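Local coordinates for protein trans-2-enoyl-CoA reductase (PDB 4GGO) that reduces the carbon-carbon double bond of trans-2-enoyl-CoA substrates such as crotonyl-CoA with NADH, a step of bacterial fatty acid synthesis, at residues A[145-150]-A[230-235]; A[160-165]-A[201-206]; A[166-171]-A[188-193]. All coordinates share one frame; numbering follows the deposited sequence.

Overall arrangement
The three contacts run outward from the Rossmann-type sheet to the surface. Contact 1 joins two parallel strands of the seven-stranded sheet, with its centre about 6 Å from the centre of the chain. It carries L148 and A149 of the NAD(+) site and Y234 of the substrate site. Contacts 2 and 3 fall within the long excursion between these strands, contact 3 nested inside contact 2. The centres of contacts 1 and 2 are about 14 Å apart, and S150 O touches V204 CG1 at 3.2 Å. Contacts 2 and 3 meet where V165 CG2 packs on A193 CB. The side chains of M205 and L166 lie about 7 Å and 6 Å from that of Y244, the inferred proton donor.

Contact 1. Residues A[145-150]-A[230-235]; sequences VYSLAS and LAYSYI
V145 and Y146 pair in parallel with L230 and A231, and the backbone N and O of Y146 both bond to 230-235, the second only weakly. Y146 N donates to L230 O at 2.7 Å. Y146 O receives the weak bond from Y232 N at 3.4 Å, and the CA-H of A231 points at the same oxygen. The Y146 and A231 side chains share one face of the sheet, where their CB atoms meet at 4.3 Å. The far end of the Y146 ring leads away, and its hydroxyl bonds D209. V145 and L230 lie on the other face. The Y232 ring reaches across to V145 and S147. Its chi1 of -66° swings the ring toward 145-150, and Y232 CE2 meets V145 CG1 at 3.6 Å. S147 CB packs on CD2 of Y232 at 3.7 Å, while S147 OG lies in the ring plane at the edge. The Y232 hydroxyl bonds S66. These are neighbouring strands of the Rossmann-type sheet, and their chains lead on to L148 and A149 of the NAD(+) site and to substrate-binding Y234. Strand 52-56 bonds to V145 and S147, strand 270-276 to A231. Helix 248-266 covers A231, and helix 311-323 packs on L230 and Y232.

Contact 2. Residues A[160-165]-A[201-206]; sequences IMHKSV and TVKVMG
H162 turns its ring anti to the carbonyl carbon (chi1 -62°), and K203 bends at chi2 (-67°) to lay its chain over one face of that ring. K203 CG sits 4.0 Å from the centroid of the H162 ring, almost on the ring normal, a CH-pi contact. CB, CG and CD of K203 lie on the ring, while the ammonium end runs on to salt bridges with E208 and D155. Beside this pair, V204 CG2 reaches H162 CB at 3.7 Å. S164 CB packs against V204 CB and, at 4.1 Å, against M205 SD. S164 OG turns to P151 O. At the end of the contact V165 N donates to T201 OG1 at 3.0 Å, with a nearly straight N-H...O angle of 174°. The T201 hydroxyl also bonds E197 O, one turn back in its own helix. It therefore ties the extended chain to the helix backbone. Strand 161-163, half of a short antiparallel hairpin with 152-154, packs roughly at right angles across the C-terminal part of helix 195-205, with the axes 7.2 Å apart. The arrangement belongs to the excursion between two parallel strands of the Rossmann-type sheet in this TER-family reductase.

Contact 3. Residues A[166-171]-A[188-193]; sequences LKPFGK and ISAEPA
One direct hydrogen bond links the segments, from A193 N to P168 O at 2.9 Å. The donor lies almost in line with the carbonyl, at a C=O...N angle of 167°. The CA-H of P192 approaches the same oxygen at 3.3 Å, so two neighbouring groups of 188-193 close on P168 O. A second link passes through a water. It accepts from G170 N at 3.0 Å and donates to A193 O at 2.8 Å. This water also lies at the edge of the F169 ring, in its plane, and A193 O comes to the same edge.

Two contacts are apolar. P168 CD rests on A190 CB at 3.8 Å, and F169 CE1 touches A193 CB at 4.3 Å. Elsewhere carbon meets carbonyl oxygen: P168 CG and CD lie on A190 O, and P192 CB and CG are near G170 O.

K167 joins the apolar and charged parts. Its CD lies 3.1 Å from E191 O, and the bend at chi3 (-69°) then sets CE on A193 CB at 3.9 Å. The ammonium group forms a salt bridge with E197 of helix 195-205.

The touching parts run 87° apart. Loop 166-171 lies between strands 161-163 and 173-178, and 188-193 leaves strand 185-190, the antiparallel partner of 173-178, toward helix 195-205. One backbone bond, one water bridge and carbon contacts thus hold the loop to this chain. The charge of K167 is met outside, by E197, while E191 O is buried against carbons with no hydrogen-bonding partner in the model.

Contact 1. Residues A[145-150]-A[230-235]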
loop_
_atom_site.group_PDB
_atom_site.type_symbol
_atom_site.label_atom_id
_atom_site.label_comp_id
_atom_site.label_asym_id
_atom_site.label_seq_id
_atom_site.Cartn_x
_atom_site.Cartn_y
_atom_site.Cartn_z
ATOM N N VAL A 145 1.588 -11.394 2.129
ATOM C CA VAL A 145 1.781 -10.033 1.651
ATOM C C VAL A 145 2.105 -9.086 2.800
ATOM O O VAL A 145 1.280 -8.864 3.686
ATOM C CB VAL A 145 0.538 -9.524 0.900
ATOM C CG1 VAL A 145 0.762 -8.103 0.404
ATOM C CG2 VAL A 145 0.205 -10.457 -0.260
ATOM N N TYR A 146 3.313 -8.533 2.782
ATOM C CA TYR A 146 3.726 -7.579 3.804
ATOM C C TYR A 146 3.575 -6.152 3.291
ATOM O O TYR A 146 4.405 -5.670 2.520
ATOM C CB TYR A 146 5.172 -7.834 4.235
ATOM C CG TYR A 146 5.585 -7.055 5.465
ATOM C CD1 TYR A 146 6.109 -5.773 5.359
ATOM C CD2 TYR A 146 5.444 -7.602 6.733
ATOM C CE1 TYR A 146 6.483 -5.058 6.482
ATOM C CE2 TYR A 146 5.814 -6.895 7.862
ATOM C CZ TYR A 146 6.333 -5.625 7.731
ATOM O OH TYR A 146 6.704 -4.919 8.851
ATOM N N SER A 147 2.515 -5.478 3.727
ATOM C CA SER A 147 2.237 -4.120 3.271
ATOM C C SER A 147 1.982 -3.169 4.435
ATOM O O SER A 147 1.101 -2.312 4.368
ATOM C CB SER A 147 1.036 -4.114 2.322
ATOM O OG SER A 147 0.738 -2.800 1.882
ATOM N N LEU A 148 2.756 -3.325 5.505
ATOM C CA LEU A 148 2.608 -2.465 6.674
ATOM C C LEU A 148 3.109 -1.052 6.393
ATOM O O LEU A 148 4.206 -0.862 5.866
ATOM C CB LEU A 148 3.335 -3.060 7.884
ATOM C CG LEU A 148 2.705 -4.318 8.484
ATOM C CD1 LEU A 148 3.509 -4.806 9.676
ATOM C CD2 LEU A 148 1.260 -4.054 8.885
ATOM N N ALA A 149 2.291 -0.066 6.744
ATOM C CA ALA A 149 2.635 1.333 6.531
ATOM C C ALA A 149 2.390 2.143 7.799
ATOM O O ALA A 149 1.274 2.596 8.052
ATOM C CB ALA A 149 1.836 1.905 5.373
ATOM N N SER A 150 3.439 2.318 8.594
ATOM C CA SER A 150 3.334 3.057 9.846
ATOM C C SER A 150 4.551 3.949 10.051
ATOM O O SER A 150 5.675 3.554 9.745
ATOM C CB SER A 150 3.190 2.091 11.022
ATOM O OG SER A 150 3.115 2.791 12.252
ATOM N N LEU A 230 5.972 -11.269 -0.092
ATOM C CA LEU A 230 6.352 -10.021 -0.739
ATOM C C LEU A 230 6.300 -8.851 0.231
ATOM O O LEU A 230 5.449 -8.803 1.115
ATOM C CB LEU A 230 5.423 -9.723 -1.918
ATOM C CG LEU A 230 5.151 -10.823 -2.943
ATOM C CD1 LEU A 230 4.203 -10.313 -4.017
ATOM C CD2 LEU A 230 6.444 -11.311 -3.563
ATOM N N ALA A 231 7.219 -7.908 0.054
ATOM C CA ALA A 231 7.163 -6.640 0.764
ATOM C C ALA A 231 7.142 -5.518 -0.267
ATOM O O ALA A 231 8.004 -5.456 -1.145
ATOM C CB ALA A 231 8.351 -6.490 1.699
ATOM N N TYR A 232 6.148 -4.645 -0.168
ATOM C CA TYR A 232 5.985 -3.572 -1.140
ATOM C C TYR A 232 6.939 -2.418 -0.861
ATOM O O TYR A 232 7.259 -2.125 0.292
ATOM C CB TYR A 232 4.537 -3.088 -1.165
ATOM C CG TYR A 232 3.572 -4.134 -1.673
ATOM C CD1 TYR A 232 3.939 -5.002 -2.694
ATOM C CD2 TYR A 232 2.301 -4.263 -1.129
ATOM C CE1 TYR A 232 3.066 -5.964 -3.166
ATOM C CE2 TYR A 232 1.419 -5.225 -1.594
ATOM C CZ TYR A 232 1.808 -6.073 -2.613
ATOM O OH TYR A 232 0.941 -7.033 -3.084
ATOM N N SER A 233 7.393 -1.771 -1.929
ATOM C CA SER A 233 8.343 -0.675 -1.816
ATOM C C SER A 233 8.215 0.279 -2.998
ATOM O O SER A 233 7.315 0.140 -3.823
ATOM C CB SER A 233 9.770 -1.216 -1.727
ATOM O OG SER A 233 10.698 -0.164 -1.544
ATOM N N TYR A 234 9.124 1.245 -3.077
ATOM C CA TYR A 234 9.075 2.252 -4.130
ATOM C C TYR A 234 10.476 2.760 -4.446
ATOM O O TYR A 234 11.303 2.921 -3.552
ATOM C CB TYR A 234 8.167 3.408 -3.709
ATOM C CG TYR A 234 7.907 4.429 -4.796
ATOM C CD1 TYR A 234 7.360 4.049 -6.013
ATOM C CD2 TYR A 234 8.188 5.774 -4.593
ATOM C CE1 TYR A 234 7.117 4.978 -7.008
ATOM C CE2 TYR A 234 7.942 6.710 -5.578
ATOM C CZ TYR A 234 7.405 6.308 -6.782
ATOM O OH TYR A 234 7.163 7.239 -7.766
ATOM N N ILE A 235 10.741 3.001 -5.726
ATOM C CA ILE A 235 12.041 3.500 -6.155
ATOM C C ILE A 235 11.925 4.945 -6.635
ATOM O O ILE A 235 12.752 5.792 -6.293
ATOM C CB ILE A 235 12.653 2.601 -7.250
ATOM C CG1 ILE A 235 13.135 1.284 -6.638
ATOM C CG2 ILE A 235 13.808 3.299 -7.945
ATOM C CD1 ILE A 235 13.738 0.327 -7.641
#

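Contact 2. Residues A[160-165]-A[201-206]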
loop_
_atom_site.group_PDB
_atom_site.type_symbol
_atom_site.label_atom_id
_atom_site.label_comp_id
_atom_site.label_asym_id
_atom_site.label_seq_id
_atom_site.Cartn_x
_atom_site.Cartn_y
_atom_site.Cartn_z
ATOM N N ILE A 160 11.055 -0.166 23.097
ATOM C CA ILE A 160 11.374 1.183 22.637
ATOM C C ILE A 160 10.597 1.532 21.370
ATOM O O ILE A 160 10.564 0.749 20.420
ATOM C CB ILE A 160 12.885 1.329 22.345
ATOM C CG1 ILE A 160 13.715 0.778 23.509
ATOM C CG2 ILE A 160 13.236 2.779 22.072
ATOM C CD1 ILE A 160 15.189 0.584 23.183
ATOM N N MET A 161 9.972 2.706 21.360
ATOM C CA MET A 161 9.252 3.172 20.180
ATOM C C MET A 161 10.199 3.923 19.252
ATOM O O MET A 161 10.993 4.749 19.698
ATOM C CB MET A 161 8.081 4.075 20.575
ATOM C CG MET A 161 7.073 4.306 19.452
ATOM S SD MET A 161 5.757 5.458 19.895
ATOM C CE MET A 161 6.678 6.989 20.028
ATOM N N HIS A 162 10.108 3.631 17.958
ATOM C CA HIS A 162 10.957 4.277 16.964
ATOM C C HIS A 162 10.120 5.093 15.986
ATOM O O HIS A 162 9.029 4.679 15.598
ATOM C CB HIS A 162 11.780 3.234 16.208
ATOM C CG HIS A 162 12.710 2.451 17.080
ATOM N ND1 HIS A 162 13.894 2.970 17.557
ATOM C CD2 HIS A 162 12.631 1.187 17.561
ATOM C CE1 HIS A 162 14.506 2.060 18.293
ATOM N NE2 HIS A 162 13.761 0.968 18.312
ATOM N N LYS A 163 10.637 6.252 15.593
ATOM C CA LYS A 163 9.941 7.131 14.660
ATOM C C LYS A 163 10.729 7.301 13.365
ATOM O O LYS A 163 11.915 7.625 13.388
ATOM C CB LYS A 163 9.681 8.495 15.307
ATOM C CG LYS A 163 8.474 8.519 16.228
ATOM C CD LYS A 163 8.397 9.806 17.033
ATOM C CE LYS A 163 8.923 9.600 18.447
ATOM N NZ LYS A 163 8.801 10.833 19.271
ATOM N N SER A 164 10.064 7.078 12.236
ATOM C CA SER A 164 10.709 7.216 10.935
ATOM C C SER A 164 10.650 8.656 10.438
ATOM O O SER A 164 9.739 9.407 10.789
ATOM C CB SER A 164 10.061 6.284 9.908
ATOM O OG SER A 164 8.719 6.661 9.652
ATOM N N VAL A 165 11.634 9.036 9.630
ATOM C CA VAL A 165 11.641 10.345 8.991
ATOM C C VAL A 165 11.822 10.191 7.482
ATOM O O VAL A 165 12.310 9.165 7.008
ATOM C CB VAL A 165 12.761 11.252 9.543
ATOM C CG1 VAL A 165 12.654 11.373 11.058
ATOM C CG2 VAL A 165 14.128 10.718 9.140
ATOM N N THR A 201 14.516 5.067 11.132
ATOM C CA THR A 201 13.764 4.874 9.896
ATOM C C THR A 201 13.903 3.441 9.391
ATOM O O THR A 201 12.925 2.828 8.962
ATOM C CB THR A 201 14.212 5.864 8.803
ATOM O OG1 THR A 201 14.001 7.205 9.262
ATOM C CG2 THR A 201 13.422 5.647 7.520
ATOM N N VAL A 202 15.119 2.908 9.455
ATOM C CA VAL A 202 15.372 1.520 9.077
ATOM C C VAL A 202 14.645 0.569 10.025
ATOM O O VAL A 202 14.108 -0.457 9.603
ATOM C CB VAL A 202 16.883 1.202 9.074
ATOM C CG1 VAL A 202 17.124 -0.275 8.796
ATOM C CG2 VAL A 202 17.605 2.062 8.047
ATOM N N LYS A 203 14.627 0.921 11.307
ATOM C CA LYS A 203 13.927 0.134 12.317
ATOM C C LYS A 203 12.442 0.021 12.002
ATOM O O LYS A 203 11.826 -1.021 12.228
ATOM C CB LYS A 203 14.111 0.760 13.702
ATOM C CG LYS A 203 15.171 0.091 14.559
ATOM C CD LYS A 203 14.747 -1.315 14.950
ATOM C CE LYS A 203 15.784 -1.982 15.837
ATOM N NZ LYS A 203 15.393 -3.374 16.194
ATOM N N VAL A 204 11.873 1.098 11.470
ATOM C CA VAL A 204 10.441 1.157 11.205
ATOM C C VAL A 204 10.078 0.678 9.798
ATOM O O VAL A 204 9.108 -0.059 9.617
ATOM C CB VAL A 204 9.897 2.586 11.421
ATOM C CG1 VAL A 204 8.416 2.651 11.100
ATOM C CG2 VAL A 204 10.152 3.039 12.850
ATOM N N MET A 205 10.864 1.087 8.807
ATOM C CA MET A 205 10.520 0.824 7.411
ATOM C C MET A 205 11.351 -0.279 6.749
ATOM O O MET A 205 11.122 -0.621 5.590
ATOM C CB MET A 205 10.610 2.114 6.593
ATOM C CG MET A 205 9.726 3.235 7.115
ATOM S SD MET A 205 9.879 4.745 6.144
ATOM C CE MET A 205 9.356 4.165 4.531
ATOM N N GLY A 206 12.309 -0.833 7.484
ATOM C CA GLY A 206 13.131 -1.912 6.964
ATOM C C GLY A 206 12.401 -3.244 6.963
ATOM O O GLY A 206 11.171 -3.286 6.976
#

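Contact 3. Residues A[166-171]-A[188-193]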
loop_
_atom_site.group_PDB
_atom_site.type_symbol
_atom_site.label_atom_id
_atom_site.label_comp_id
_atom_site.label_asym_id
_atom_site.label_seq_id
_atom_site.Cartn_x
_atom_site.Cartn_y
_atom_site.Cartn_z
ATOM N N LEU A 166 11.417 11.211 6.733
ATOM C CA LEU A 166 11.566 11.208 5.284
ATOM C C LEU A 166 12.504 12.335 4.877
ATOM O O LEU A 166 12.056 13.406 4.469
ATOM C CB LEU A 166 10.209 11.399 4.609
ATOM C CG LEU A 166 9.062 10.512 5.095
ATOM C CD1 LEU A 166 7.789 10.819 4.323
ATOM C CD2 LEU A 166 9.424 9.041 4.974
ATOM N N LYS A 167 13.807 12.094 4.992
ATOM C CA LYS A 167 14.794 13.153 4.806
ATOM C C LYS A 167 16.049 12.665 4.075
ATOM O O LYS A 167 16.360 11.475 4.097
ATOM C CB LYS A 167 15.152 13.776 6.165
ATOM C CG LYS A 167 13.999 14.549 6.804
ATOM C CD LYS A 167 14.415 15.348 8.027
ATOM C CE LYS A 167 14.781 14.460 9.194
ATOM N NZ LYS A 167 14.781 15.247 10.460
ATOM N N PRO A 168 16.772 13.587 3.415
ATOM C CA PRO A 168 18.000 13.217 2.704
ATOM C C PRO A 168 19.201 13.146 3.641
ATOM O O PRO A 168 19.058 13.354 4.845
ATOM C CB PRO A 168 18.185 14.376 1.729
ATOM C CG PRO A 168 17.633 15.544 2.467
ATOM C CD PRO A 168 16.447 15.014 3.231
ATOM N N PHE A 169 20.372 12.850 3.085
ATOM C CA PHE A 169 21.616 12.891 3.844
ATOM C C PHE A 169 22.556 13.936 3.253
ATOM O O PHE A 169 22.577 14.148 2.041
ATOM C CB PHE A 169 22.305 11.523 3.853
ATOM C CG PHE A 169 21.584 10.479 4.659
ATOM C CD1 PHE A 169 21.439 10.615 6.028
ATOM C CD2 PHE A 169 21.067 9.352 4.047
ATOM C CE1 PHE A 169 20.779 9.651 6.768
ATOM C CE2 PHE A 169 20.407 8.384 4.781
ATOM C CZ PHE A 169 20.264 8.534 6.142
ATOM N N GLY A 170 23.329 14.589 4.114
ATOM C CA GLY A 170 24.307 15.566 3.669
ATOM C C GLY A 170 23.734 16.953 3.450
ATOM O O GLY A 170 23.941 17.856 4.261
ATOM N N LYS A 171 23.014 17.126 2.347
ATOM C CA LYS A 171 22.447 18.426 2.001
ATOM C C LYS A 171 20.927 18.436 2.095
ATOM O O LYS A 171 20.280 17.391 2.013
ATOM C CB LYS A 171 22.873 18.842 0.592
ATOM C CG LYS A 171 24.348 19.170 0.450
ATOM C CD LYS A 171 24.643 19.756 -0.923
ATOM C CE LYS A 171 26.113 20.110 -1.072
ATOM N NZ LYS A 171 26.552 21.097 -0.050
ATOM N N ILE A 188 9.266 23.693 -1.062
ATOM C CA ILE A 188 9.469 23.138 0.269
ATOM C C ILE A 188 10.779 22.368 0.345
ATOM O O ILE A 188 11.367 22.023 -0.679
ATOM C CB ILE A 188 8.312 22.218 0.685
ATOM C CG1 ILE A 188 8.307 20.941 -0.157
ATOM C CG2 ILE A 188 6.987 22.948 0.558
ATOM C CD1 ILE A 188 7.300 19.914 0.312
ATOM N N SER A 189 11.229 22.098 1.565
ATOM C CA SER A 189 12.523 21.467 1.772
ATOM C C SER A 189 12.480 20.377 2.834
ATOM O O SER A 189 11.618 20.379 3.713
ATOM C CB SER A 189 13.562 22.520 2.167
ATOM O OG SER A 189 13.654 23.541 1.188
ATOM N N ALA A 190 13.422 19.446 2.741
ATOM C CA ALA A 190 13.630 18.444 3.775
ATOM C C ALA A 190 15.081 18.512 4.236
ATOM O O ALA A 190 16.002 18.313 3.445
ATOM C CB ALA A 190 13.295 17.055 3.253
ATOM N N GLU A 191 15.277 18.811 5.516
ATOM C CA GLU A 191 16.615 18.946 6.081
ATOM C C GLU A 191 17.301 17.584 6.160
ATOM O O GLU A 191 16.632 16.561 6.262
ATOM C CB GLU A 191 16.535 19.580 7.473
ATOM C CG GLU A 191 15.797 20.913 7.519
ATOM C CD GLU A 191 16.649 22.087 7.064
ATOM O OE1 GLU A 191 16.759 23.069 7.829
ATOM O OE2 GLU A 191 17.201 22.036 5.945
ATOM N N PRO A 192 18.642 17.566 6.104
ATOM C CA PRO A 192 19.370 16.296 6.212
ATOM C C PRO A 192 19.199 15.653 7.589
ATOM O O PRO A 192 19.115 16.358 8.593
ATOM C CB PRO A 192 20.830 16.706 5.984
ATOM C CG PRO A 192 20.876 18.160 6.315
ATOM C CD PRO A 192 19.549 18.706 5.891
ATOM N N ALA A 193 19.144 14.326 7.626
ATOM C CA ALA A 193 18.882 13.602 8.865
ATOM C C ALA A 193 20.162 13.180 9.579
ATOM O O ALA A 193 21.228 13.092 8.969
ATOM C CB ALA A 193 18.006 12.389 8.590
HETATM O O HOH W 1 23.105 14.053 7.108
#